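Long-range contacts in spermidine N1-acetyltransferase (Vibrio cholerae O1 biovar El Tor, PDB 6DAU), which catalyses the transfer of an acetyl group from acetyl-coenzyme A to the polyamines spermidine and spermine, as a member of the GNAT acetyltransferase family: residues Asn2-Leu7 with Glu61-Asn66; Ser29-Glu34 with Asn47-Asp52; Asn53-Phe58 with Glu72-Asn77; Ile68-Leu73 with Gln86-Pro91. The protein carries 2 engineered substitutions. All coordinates share one frame; numbering follows the deposited sequence. Where two conformers were deposited one is given.

Interactions 1, 3 and 4 lie on one mixed sheet of the GNAT domain and join successive neighbours in it: strand 6-9 with 56-61, 56-61 with 67-77, and 67-77 with 82-89. Interactions 3 and 4 share E72 and L73, their centres about 13 Å apart; interactions 1 and 3 are about 22 Å apart between centres yet meet where L7 packs on F58. Interaction 2 is off the sheet, pairing a small hairpin with helix 39-49, and borders interaction 3 at about 10 Å between centres. Along the chain it nests within the loop of interaction 1, and interactions 2, 3 and 4 open in that order. Interactions 2 and 3 thus join hairpin and helix to the sheet.

Interaction 1 of 4, residues Asn2-Leu7 with Glu61-Asn66; sequences NSQLTL and EDAQKN
T6 and E61 make the antiparallel hydrogen-bonded pair that sets strand 6-9 beside strand 56-61 in the mixed sheet of the GNAT fold, of which 6-9 is an outermost strand within this chain. This is the tight part of the contact. T6 N gives an almost straight bond to E61 O (2.8 Å, 170° at the hydrogen), and E61 N returns one to T6 O at 3.0 Å. E61 O has further company: L5 CA approaches to 3.3 Å in a CA-H...O contact, and T6 OG1 adds a weak bond at 3.4 Å. A first torsion of 55° brings the hydroxyl there, placing it between the backbone N and carbonyl carbon of T6. The carboxylate of E61 turns to R8, its salt-bridge partner. On the buried side L5 CD2 touches D62 CB at 4.0 Å, the two side chains meeting at a slant, while L5 also packs on I68 and on F98 and L102 of helix 98-112. Toward solvent the two chains draw apart. Q4, an exposed residue, reaches along an extended side chain to bring OE1 to 3.5 Å from A63 CB, a light touch without a hydrogen bond. The loop beyond is shaped from within, by a type I turn from D62 to K65 and by the D62 carboxylate: N66 N meets D62 OD1 from above the carboxylate plane at 2.9 Å, and N66 ND2 donates within its own amide plane to the syn lone pair of D62 OD2 at 3.1 Å.

Interaction 2 of 4, residues Ser29-Glu34 with Asn47-Asp52; sequences SYWFQE and NKHIHD. Engineered in segment 29-34: Q33 (natural residue Glu).
F32 lies against H49 from its CB onward. F32 CB stands over the centre of the imidazole, 3.6 Å from its centroid, and F32 CG is 3.7 Å from H49 CG. From there the two side chains slide past each other in opposite directions with their ring planes only 3° apart; the rings barely overlap, and each covers the other's CB instead. F32 CD1 therefore meets H49 CB at 3.5 Å, above one face of the phenyl ring, and CE1 stays near the same CB. Along the CD2-CE2 edge, F32 CD2 lies 3.6 Å from D52 OD2 and CE2 comes to 3.3 Å from D52 O; F32 CZ at the tip is 3.4 Å from D52 O, with H49 O a little farther off. The D52 carboxylate itself has a partner in A54 N. F32 and the engineered Q33 form the two-residue loop of a tight beta hairpin: a type I' turn from W31 to E34 joins strands 29-31 and 34-36, and the hairpin presses on the end of helix 39-49. Y30 and Q33 of the hairpin also reach a third subunit, while H51 bonds to E44 of a second one. E34, closing the turn, offers one oxygen to two donors. H49 NE2 donates to E34 OE2 at 2.9 Å on the anti lone pair, with that oxygen in the imidazole plane and the carboxylate turned 89° to it, and K48, fully extended, sets NZ at 2.8 Å from E34 OE2 on the syn lone pair as a salt bridge.

Interaction 3 of 4, residues Asn53-Phe58 with Glu72-Asn77; sequences NAERRF and ELIEIN
E55 OE2 is gripped end-on by R57 NH1 and R57 NH2, at 2.7 Å and 2.9 Å, and also by F32 N, and the same guanidinium bridges across to E72: R57 NE bonds to E72 OE1 at 2.8 Å, and NH1 adds a weak bond. The side chains of R57 and E72 run alongside each other, but guanidinium and carboxylate planes stand 79° apart, so E72 OE1, lying in the guanidinium plane, is met from above its own carboxylate. E55 CD packs on I74 CG2 at 3.6 Å, and one water links E55 OE1 to E75 N. The backbone is the antiparallel hairpin of strands 56-61 and 67-77: R56 and L73 are a hydrogen-bonded pair. After the corner at E75 the pairing resumes as I76 N bonds to A54 O at 3.0 Å. On the other face of the sheet R56 CD rests 3.8 Å from I76 CD1, and the guanidinium goes on to Y78 and to E37 of a second subunit. With W31 in cation-pi contact as well, R57 is fixed in rotation, and its buried charge probably eases repulsion between the E55 and E72 carboxylates, whose nearest oxygens, E55 OE2 and E72 OE1, are 5.9 Å apart.

Interaction 4 of 4, residues Ile68-Leu73 with Gln86-Pro91; sequences IGLVEL and QIIIAP
L70 and I88 project from the same face of the sheet, meeting through branch ends, L70 CD2 and I88 CD1, at 4.3 Å. V71 and I87 leave from the other face, where V71 CG2 comes within 4.4 Å of I87 CG1. With CG1 opposite the backbone N (chi1 -177°), I87 also lays that methylene 3.5 Å from L70 O. Farther along the L70 face, the extended side chains of E72 and Q86 cross obliquely, carboxylate and amide planes 36° apart, the E72 carboxylate being taken by R57 through OE1; the Q86 amide is held through NE2 by E84. Between them the backbones make an antiparallel ladder: L70 and I88 exchange two bonds, the shorter from L70 N to I88 O at 2.7 Å, and E72 and Q86 exchange two more. G69 and I89 are a non-hydrogen-bonded pair with CA atoms 4.2 Å apart. A90 N closes the end on I68 O at 2.9 Å, where I68 and G69 form a classic beta bulge opposite V60. Beyond P91 the chain runs into a loop that in GNAT enzymes usually holds the coenzyme A pyrophosphate. Strands 67-77 and 82-89 are sandwiched at the centre of the domain: helix 15-24 packs by I18 and L21 against L70 on one face, and helix 98-112 by A106 against V71 and by L102 against I87 on the other.

Interaction 1 of 4, residues Asn2-Leu7 with Glu61-Asn66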
# COMPACT_ATOMS: atom_id res chain seq x y z
N ASN C 2 -8.79 -4.27 49.66
CA ASN C 2 -10.24 -4.09 49.27
C ASN C 2 -10.56 -2.61 49.00
O ASN C 2 -10.97 -2.22 47.90
CB ASN C 2 -11.17 -4.69 50.35
CG ASN C 2 -12.63 -4.82 49.89
OD1 ASN C 2 -12.89 -5.02 48.70
ND2 ASN C 2 -13.57 -4.70 50.82
N SER C 3 -10.35 -1.78 50.03
CA SER C 3 -10.09 -0.35 49.90
C SER C 3 -8.80 -0.18 49.05
O SER C 3 -8.64 0.81 48.31
CB SER C 3 -9.91 0.26 51.31
N GLN C 4 -7.91 -1.18 49.16
CA GLN C 4 -6.59 -1.22 48.53
C GLN C 4 -6.57 -1.80 47.10
O GLN C 4 -5.48 -2.01 46.56
CB GLN C 4 -5.61 -1.98 49.43
CG GLN C 4 -5.39 -1.28 50.77
CD GLN C 4 -4.41 -2.01 51.66
OE1 GLN C 4 -3.47 -2.66 51.19
NE2 GLN C 4 -4.60 -1.89 52.98
N LEU C 5 -7.74 -2.06 46.52
CA LEU C 5 -7.84 -2.43 45.10
C LEU C 5 -7.82 -1.20 44.20
O LEU C 5 -8.49 -0.22 44.49
CB LEU C 5 -9.12 -3.23 44.82
CG LEU C 5 -9.33 -4.58 45.50
CD1 LEU C 5 -10.66 -5.15 45.02
CD2 LEU C 5 -8.21 -5.59 45.24
N THR C 6 -7.06 -1.26 43.12
CA THR C 6 -6.97 -0.14 42.16
C THR C 6 -7.41 -0.59 40.77
O THR C 6 -7.30 -1.77 40.42
CB THR C 6 -5.54 0.43 42.09
OG1 THR C 6 -4.64 -0.63 41.78
CG2 THR C 6 -5.09 1.04 43.44
N LEU C 7 -7.94 0.34 40.00
CA LEU C 7 -8.23 0.16 38.58
C LEU C 7 -7.24 0.97 37.79
O LEU C 7 -6.97 2.12 38.13
CB LEU C 7 -9.64 0.64 38.22
CG LEU C 7 -10.78 -0.39 38.32
CD1 LEU C 7 -10.96 -0.84 39.75
CD2 LEU C 7 -12.08 0.23 37.82
N GLU C 61 -5.87 -4.36 40.28
CA GLU C 61 -4.71 -4.80 41.06
C GLU C 61 -4.90 -4.55 42.55
O GLU C 61 -5.64 -3.65 42.94
CB GLU C 61 -3.43 -4.12 40.58
CG GLU C 61 -2.96 -4.57 39.19
CD GLU C 61 -1.98 -3.63 38.53
OE1 GLU C 61 -1.03 -4.13 37.89
OE2 GLU C 61 -2.14 -2.39 38.65
N ASP C 62 -4.22 -5.36 43.38
CA ASP C 62 -4.13 -5.07 44.81
C ASP C 62 -2.85 -4.28 45.11
O ASP C 62 -2.10 -3.94 44.18
CB ASP C 62 -4.27 -6.36 45.66
CG ASP C 62 -3.10 -7.34 45.51
OD1 ASP C 62 -2.01 -6.99 44.99
OD2 ASP C 62 -3.27 -8.50 45.93
N ALA C 63 -2.62 -4.00 46.39
CA ALA C 63 -1.45 -3.24 46.86
C ALA C 63 -0.12 -3.83 46.38
O ALA C 63 0.81 -3.07 46.08
CB ALA C 63 -1.48 -3.12 48.38
N GLN C 64 -0.03 -5.16 46.30
CA GLN C 64 1.18 -5.86 45.84
C GLN C 64 1.28 -6.03 44.33
O GLN C 64 2.20 -6.69 43.84
CB GLN C 64 1.32 -7.25 46.51
CG GLN C 64 1.80 -7.23 47.95
CD GLN C 64 0.70 -6.81 48.92
OE1 GLN C 64 -0.47 -7.20 48.77
NE2 GLN C 64 1.07 -6.01 49.90
N LYS C 65 0.33 -5.45 43.59
CA LYS C 65 0.24 -5.58 42.12
C LYS C 65 -0.09 -6.99 41.62
O LYS C 65 0.22 -7.33 40.49
CB LYS C 65 1.51 -5.00 41.40
CG LYS C 65 1.95 -3.62 41.84
CD LYS C 65 0.93 -2.55 41.46
CE LYS C 65 1.21 -1.24 42.18
NZ LYS C 65 0.23 -0.21 41.73
N ASN C 66 -0.71 -7.80 42.47
CA ASN C 66 -1.35 -9.03 41.99
C ASN C 66 -2.52 -8.67 41.07
O ASN C 66 -3.24 -7.71 41.30
CB ASN C 66 -1.85 -9.88 43.15
CG ASN C 66 -0.72 -10.43 44.00
OD1 ASN C 66 0.18 -11.12 43.50
ND2 ASN C 66 -0.74 -10.11 45.28

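Interaction 2 of 4, residues Ser29-Glu34 with Asn47-Asp52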
# COMPACT_ATOMS: atom_id res chain seq x y z
N SER C 29 -14.78 -15.31 23.17
CA SER C 29 -14.33 -13.96 23.47
C SER C 29 -14.32 -13.06 22.21
O SER C 29 -14.06 -13.52 21.07
CB SER C 29 -12.91 -14.02 24.05
OG SER C 29 -12.91 -14.86 25.16
N TYR C 30 -14.56 -11.77 22.46
CA TYR C 30 -14.57 -10.72 21.47
C TYR C 30 -13.71 -9.55 21.92
O TYR C 30 -13.56 -9.31 23.11
CB TYR C 30 -16.01 -10.26 21.16
CG TYR C 30 -16.86 -11.36 20.56
CD1 TYR C 30 -17.52 -12.30 21.37
CD2 TYR C 30 -16.98 -11.50 19.16
CE1 TYR C 30 -18.23 -13.36 20.81
CE2 TYR C 30 -17.74 -12.52 18.59
CZ TYR C 30 -18.34 -13.45 19.41
OH TYR C 30 -19.07 -14.46 18.84
N TRP C 31 -13.12 -8.85 20.95
CA TRP C 31 -12.34 -7.63 21.21
C TRP C 31 -12.88 -6.64 20.20
O TRP C 31 -12.72 -6.84 19.00
CB TRP C 31 -10.84 -7.85 20.98
CG TRP C 31 -9.97 -6.78 21.53
CD1 TRP C 31 -9.38 -5.73 20.83
CD2 TRP C 31 -9.58 -6.62 22.90
NE1 TRP C 31 -8.66 -4.94 21.71
CE2 TRP C 31 -8.77 -5.46 22.97
CE3 TRP C 31 -9.84 -7.36 24.07
CZ2 TRP C 31 -8.21 -5.00 24.18
CZ3 TRP C 31 -9.25 -6.92 25.29
CH2 TRP C 31 -8.45 -5.76 25.32
N PHE C 32 -13.57 -5.60 20.68
CA PHE C 32 -14.24 -4.63 19.80
C PHE C 32 -15.10 -5.35 18.76
O PHE C 32 -15.04 -5.03 17.58
CB PHE C 32 -13.25 -3.65 19.18
CG PHE C 32 -12.64 -2.70 20.19
CD1 PHE C 32 -11.62 -3.12 21.05
CD2 PHE C 32 -13.15 -1.39 20.31
CE1 PHE C 32 -11.09 -2.24 22.01
CE2 PHE C 32 -12.61 -0.51 21.25
CZ PHE C 32 -11.59 -0.95 22.12
N GLN C 33 -15.88 -6.33 19.24
CA GLN C 33 -16.82 -7.10 18.41
C GLN C 33 -16.14 -8.07 17.44
O GLN C 33 -16.80 -8.71 16.64
CB GLN C 33 -17.83 -6.18 17.69
CG GLN C 33 -18.67 -5.25 18.59
CD GLN C 33 -19.87 -5.95 19.26
OE1 GLN C 33 -19.72 -6.54 20.35
NE2 GLN C 33 -21.07 -5.87 18.63
N GLU C 34 -14.81 -8.19 17.52
CA GLU C 34 -14.09 -9.16 16.68
C GLU C 34 -13.76 -10.40 17.53
O GLU C 34 -13.22 -10.25 18.62
CB GLU C 34 -12.85 -8.53 16.07
CG GLU C 34 -13.15 -7.18 15.37
CD GLU C 34 -12.26 -6.91 14.18
OE1 GLU C 34 -12.33 -7.70 13.24
OE2 GLU C 34 -11.51 -5.92 14.18
N ASN C 47 -3.70 -4.01 18.81
CA ASN C 47 -3.00 -2.99 18.02
C ASN C 47 -3.96 -2.20 17.12
O ASN C 47 -3.83 -1.01 17.00
CB ASN C 47 -1.87 -3.58 17.15
CG ASN C 47 -0.74 -4.16 18.00
OD1 ASN C 47 -0.51 -3.75 19.14
ND2 ASN C 47 -0.02 -5.12 17.45
N LYS C 48 -4.93 -2.89 16.52
CA LYS C 48 -5.85 -2.24 15.62
C LYS C 48 -6.79 -1.26 16.37
O LYS C 48 -7.15 -0.21 15.83
CB LYS C 48 -6.65 -3.32 14.90
CG LYS C 48 -7.68 -2.78 13.91
CD LYS C 48 -8.39 -3.98 13.26
CE LYS C 48 -9.52 -3.53 12.34
NZ LYS C 48 -10.24 -4.76 11.94
N HIS C 49 -7.19 -1.58 17.60
CA HIS C 49 -8.26 -0.82 18.24
C HIS C 49 -7.78 0.05 19.39
O HIS C 49 -8.60 0.58 20.15
CB HIS C 49 -9.38 -1.75 18.70
CG HIS C 49 -10.11 -2.44 17.57
ND1 HIS C 49 -11.13 -1.84 16.86
CD2 HIS C 49 -9.96 -3.69 17.04
CE1 HIS C 49 -11.57 -2.68 15.94
NE2 HIS C 49 -10.89 -3.81 16.04
N ILE C 50 -6.46 0.22 19.52
CA ILE C 50 -5.87 0.90 20.67
C ILE C 50 -6.48 2.29 20.97
O ILE C 50 -6.60 2.65 22.15
CB ILE C 50 -4.33 0.93 20.57
CG1 ILE C 50 -3.68 1.50 21.85
CG2 ILE C 50 -3.86 1.70 19.33
CD1 ILE C 50 -2.20 1.21 22.00
N HIS C 51 -6.88 3.05 19.95
CA HIS C 51 -7.45 4.39 20.18
C HIS C 51 -8.97 4.42 20.05
O HIS C 51 -9.56 5.49 20.03
CB HIS C 51 -6.83 5.42 19.20
CG HIS C 51 -5.36 5.58 19.38
ND1 HIS C 51 -4.80 6.20 20.49
CD2 HIS C 51 -4.31 5.16 18.63
CE1 HIS C 51 -3.48 6.16 20.41
NE2 HIS C 51 -3.16 5.53 19.29
N ASP C 52 -9.57 3.26 19.88
CA ASP C 52 -11.00 3.20 19.66
C ASP C 52 -11.72 3.27 21.04
O ASP C 52 -11.41 2.49 21.96
CB ASP C 52 -11.33 1.91 18.90
CG ASP C 52 -12.80 1.80 18.49
OD1 ASP C 52 -13.70 2.47 19.08
OD2 ASP C 52 -13.08 0.99 17.58

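Interaction 3 of 4, residues Asn53-Phe58 with Glu72-Asn77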
# COMPACT_ATOMS: atom_id res chain seq x y z
N ASN C 53 -12.66 4.19 21.13
CA ASN C 53 -13.42 4.55 22.33
C ASN C 53 -14.66 3.76 22.67
O ASN C 53 -15.33 4.04 23.67
CB ASN C 53 -14.17 5.81 21.93
CG ASN C 53 -13.65 7.03 22.55
OD1 ASN C 53 -12.60 7.02 23.21
ND2 ASN C 53 -14.34 8.17 22.28
N ALA C 54 -15.05 2.87 21.76
CA ALA C 54 -16.31 2.12 21.87
C ALA C 54 -16.23 1.10 23.02
O ALA C 54 -17.27 0.62 23.50
CB ALA C 54 -16.67 1.45 20.56
N GLU C 55 -15.01 0.78 23.47
CA GLU C 55 -14.81 -0.10 24.63
C GLU C 55 -13.71 0.46 25.51
O GLU C 55 -12.78 1.12 25.01
CB GLU C 55 -14.47 -1.55 24.23
CG GLU C 55 -15.45 -2.13 23.21
CD GLU C 55 -15.27 -3.60 22.89
OE1 GLU C 55 -16.24 -4.16 22.34
OE2 GLU C 55 -14.19 -4.20 23.17
N ARG C 56 -13.82 0.20 26.81
CA ARG C 56 -12.85 0.67 27.80
C ARG C 56 -12.64 -0.44 28.83
O ARG C 56 -13.62 -1.05 29.30
CB ARG C 56 -13.33 1.95 28.48
CG ARG C 56 -13.35 3.19 27.56
CD ARG C 56 -14.04 4.35 28.27
NE ARG C 56 -14.37 5.45 27.35
CZ ARG C 56 -13.55 6.45 27.04
NH1 ARG C 56 -12.34 6.52 27.58
NH2 ARG C 56 -13.92 7.39 26.19
N ARG C 57 -11.36 -0.68 29.14
CA ARG C 57 -10.97 -1.80 30.01
C ARG C 57 -10.00 -1.36 31.08
O ARG C 57 -9.11 -0.53 30.86
CB ARG C 57 -10.35 -2.94 29.19
CG ARG C 57 -11.42 -3.70 28.41
CD ARG C 57 -10.82 -4.80 27.54
NE ARG C 57 -11.91 -5.52 26.86
CZ ARG C 57 -12.44 -5.16 25.69
NH1 ARG C 57 -13.44 -5.84 25.19
NH2 ARG C 57 -11.97 -4.11 25.00
N PHE C 58 -10.20 -1.93 32.28
CA PHE C 58 -9.42 -1.57 33.44
C PHE C 58 -9.00 -2.84 34.12
O PHE C 58 -9.85 -3.71 34.40
CB PHE C 58 -10.24 -0.65 34.37
CG PHE C 58 -10.63 0.64 33.72
CD1 PHE C 58 -9.71 1.70 33.68
CD2 PHE C 58 -11.84 0.76 33.05
CE1 PHE C 58 -10.03 2.88 33.03
CE2 PHE C 58 -12.16 1.94 32.38
CZ PHE C 58 -11.27 3.01 32.38
N GLU C 72 -14.78 -4.21 32.30
CA GLU C 72 -14.95 -3.97 30.86
C GLU C 72 -16.23 -3.16 30.64
O GLU C 72 -17.30 -3.57 31.09
CB GLU C 72 -15.17 -5.27 30.11
CG GLU C 72 -14.00 -6.12 29.75
CD GLU C 72 -14.35 -7.13 28.66
OE1 GLU C 72 -13.41 -7.58 27.98
OE2 GLU C 72 -15.54 -7.45 28.40
N LEU C 73 -16.12 -2.05 29.91
CA LEU C 73 -17.29 -1.40 29.35
C LEU C 73 -17.22 -1.57 27.84
O LEU C 73 -16.21 -1.24 27.22
CB LEU C 73 -17.32 0.09 29.70
CG LEU C 73 -17.32 0.53 31.18
CD1 LEU C 73 -17.30 2.05 31.21
CD2 LEU C 73 -18.54 -0.00 31.89
N ILE C 74 -18.28 -2.13 27.26
CA ILE C 74 -18.36 -2.32 25.82
C ILE C 74 -19.63 -1.68 25.27
O ILE C 74 -20.49 -1.23 26.04
CB ILE C 74 -18.23 -3.81 25.43
CG1 ILE C 74 -19.45 -4.65 25.83
CG2 ILE C 74 -16.92 -4.40 25.99
CD1 ILE C 74 -19.41 -6.07 25.24
N GLU C 75 -19.73 -1.59 23.93
CA GLU C 75 -20.88 -1.00 23.26
C GLU C 75 -21.16 0.40 23.78
O GLU C 75 -22.32 0.77 23.89
CB GLU C 75 -22.15 -1.88 23.48
CG GLU C 75 -21.97 -3.30 22.96
CD GLU C 75 -22.66 -3.45 21.62
OE1 GLU C 75 -23.91 -3.33 21.66
OE2 GLU C 75 -22.05 -3.69 20.53
N ILE C 76 -20.12 1.16 24.09
CA ILE C 76 -20.31 2.51 24.59
C ILE C 76 -20.84 3.35 23.45
O ILE C 76 -20.23 3.44 22.39
CB ILE C 76 -19.02 3.14 25.16
CG1 ILE C 76 -18.36 2.19 26.19
CG2 ILE C 76 -19.35 4.50 25.77
CD1 ILE C 76 -16.97 2.64 26.58
N ASN C 77 -22.01 3.93 23.66
CA ASN C 77 -22.61 4.80 22.67
C ASN C 77 -22.71 6.20 23.30
O ASN C 77 -23.28 6.36 24.37
CB ASN C 77 -23.99 4.29 22.28
CG ASN C 77 -24.66 5.16 21.26
OD1 ASN C 77 -24.95 6.34 21.51
ND2 ASN C 77 -24.85 4.61 20.09
O HOH W 1 -18.35 -2.84 21.77

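Interaction 4 of 4, residues Ile68-Leu73 with Gln86-Pro91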
# COMPACT_ATOMS: atom_id res chain seq x y z
N ILE C 68 -5.94 -9.05 39.86
CA ILE C 68 -7.18 -9.48 40.54
C ILE C 68 -8.29 -9.81 39.53
O ILE C 68 -8.95 -10.86 39.64
CB ILE C 68 -7.65 -8.42 41.58
CG1 ILE C 68 -6.55 -8.15 42.63
CG2 ILE C 68 -8.95 -8.82 42.24
CD1 ILE C 68 -6.15 -9.33 43.54
N GLY C 69 -8.49 -8.92 38.56
CA GLY C 69 -9.49 -9.13 37.53
C GLY C 69 -9.60 -8.01 36.53
O GLY C 69 -8.68 -7.19 36.39
N LEU C 70 -10.73 -7.98 35.82
CA LEU C 70 -10.95 -7.05 34.72
C LEU C 70 -12.35 -6.40 34.81
O LEU C 70 -13.33 -7.09 35.08
CB LEU C 70 -10.80 -7.80 33.41
CG LEU C 70 -11.06 -7.07 32.09
CD1 LEU C 70 -9.93 -6.08 31.82
CD2 LEU C 70 -11.19 -8.08 30.96
N VAL C 71 -12.39 -5.08 34.63
CA VAL C 71 -13.64 -4.34 34.45
C VAL C 71 -13.69 -3.89 32.98
O VAL C 71 -12.72 -3.30 32.47
CB VAL C 71 -13.67 -3.13 35.40
CG1 VAL C 71 -14.74 -2.15 35.00
CG2 VAL C 71 -13.94 -3.62 36.83
N GLU C 72 -14.78 -4.21 32.30
CA GLU C 72 -14.95 -3.97 30.86
C GLU C 72 -16.23 -3.16 30.64
O GLU C 72 -17.30 -3.57 31.09
CB GLU C 72 -15.17 -5.27 30.11
CG GLU C 72 -14.00 -6.12 29.75
CD GLU C 72 -14.35 -7.13 28.66
OE1 GLU C 72 -13.41 -7.58 27.98
OE2 GLU C 72 -15.54 -7.45 28.40
N LEU C 73 -16.12 -2.05 29.91
CA LEU C 73 -17.29 -1.40 29.35
C LEU C 73 -17.22 -1.57 27.84
O LEU C 73 -16.21 -1.24 27.22
CB LEU C 73 -17.32 0.09 29.70
CG LEU C 73 -17.32 0.53 31.18
CD1 LEU C 73 -17.30 2.05 31.21
CD2 LEU C 73 -18.54 -0.00 31.89
N GLN C 86 -19.13 -5.61 32.11
CA GLN C 86 -18.79 -6.97 32.52
C GLN C 86 -17.62 -6.89 33.49
O GLN C 86 -16.76 -5.99 33.40
CB GLN C 86 -18.39 -7.82 31.32
CG GLN C 86 -19.56 -8.14 30.38
CD GLN C 86 -19.15 -8.52 28.95
OE1 GLN C 86 -18.00 -8.89 28.69
NE2 GLN C 86 -20.11 -8.44 28.00
N ILE C 87 -17.58 -7.84 34.40
CA ILE C 87 -16.49 -7.99 35.33
C ILE C 87 -16.01 -9.45 35.31
O ILE C 87 -16.84 -10.36 35.29
CB ILE C 87 -16.89 -7.48 36.71
CG1 ILE C 87 -15.71 -7.56 37.67
CG2 ILE C 87 -18.10 -8.24 37.25
CD1 ILE C 87 -16.02 -7.11 39.06
N ILE C 88 -14.70 -9.68 35.27
CA ILE C 88 -14.16 -11.03 35.48
C ILE C 88 -13.18 -10.95 36.64
O ILE C 88 -12.26 -10.12 36.62
CB ILE C 88 -13.43 -11.60 34.23
CG1 ILE C 88 -14.23 -11.34 32.93
CG2 ILE C 88 -13.19 -13.09 34.41
CD1 ILE C 88 -13.51 -11.63 31.62
N ILE C 89 -13.39 -11.78 37.65
CA ILE C 89 -12.42 -11.91 38.74
C ILE C 89 -11.68 -13.22 38.51
O ILE C 89 -12.32 -14.24 38.25
CB ILE C 89 -13.14 -11.87 40.10
CG1 ILE C 89 -13.83 -10.51 40.27
CG2 ILE C 89 -12.17 -12.14 41.26
CD1 ILE C 89 -14.92 -10.53 41.30
N ALA C 90 -10.35 -13.18 38.57
CA ALA C 90 -9.52 -14.40 38.46
C ALA C 90 -9.93 -15.44 39.49
O ALA C 90 -10.21 -15.08 40.64
CB ALA C 90 -8.04 -14.06 38.60
N PRO C 91 -10.00 -16.74 39.10
CA PRO C 91 -10.44 -17.83 39.99
C PRO C 91 -9.84 -17.75 41.40
O PRO C 91 -10.59 -17.88 42.37
CB PRO C 91 -9.93 -19.10 39.28
CG PRO C 91 -9.96 -18.71 37.82
CD PRO C 91 -9.65 -17.24 37.74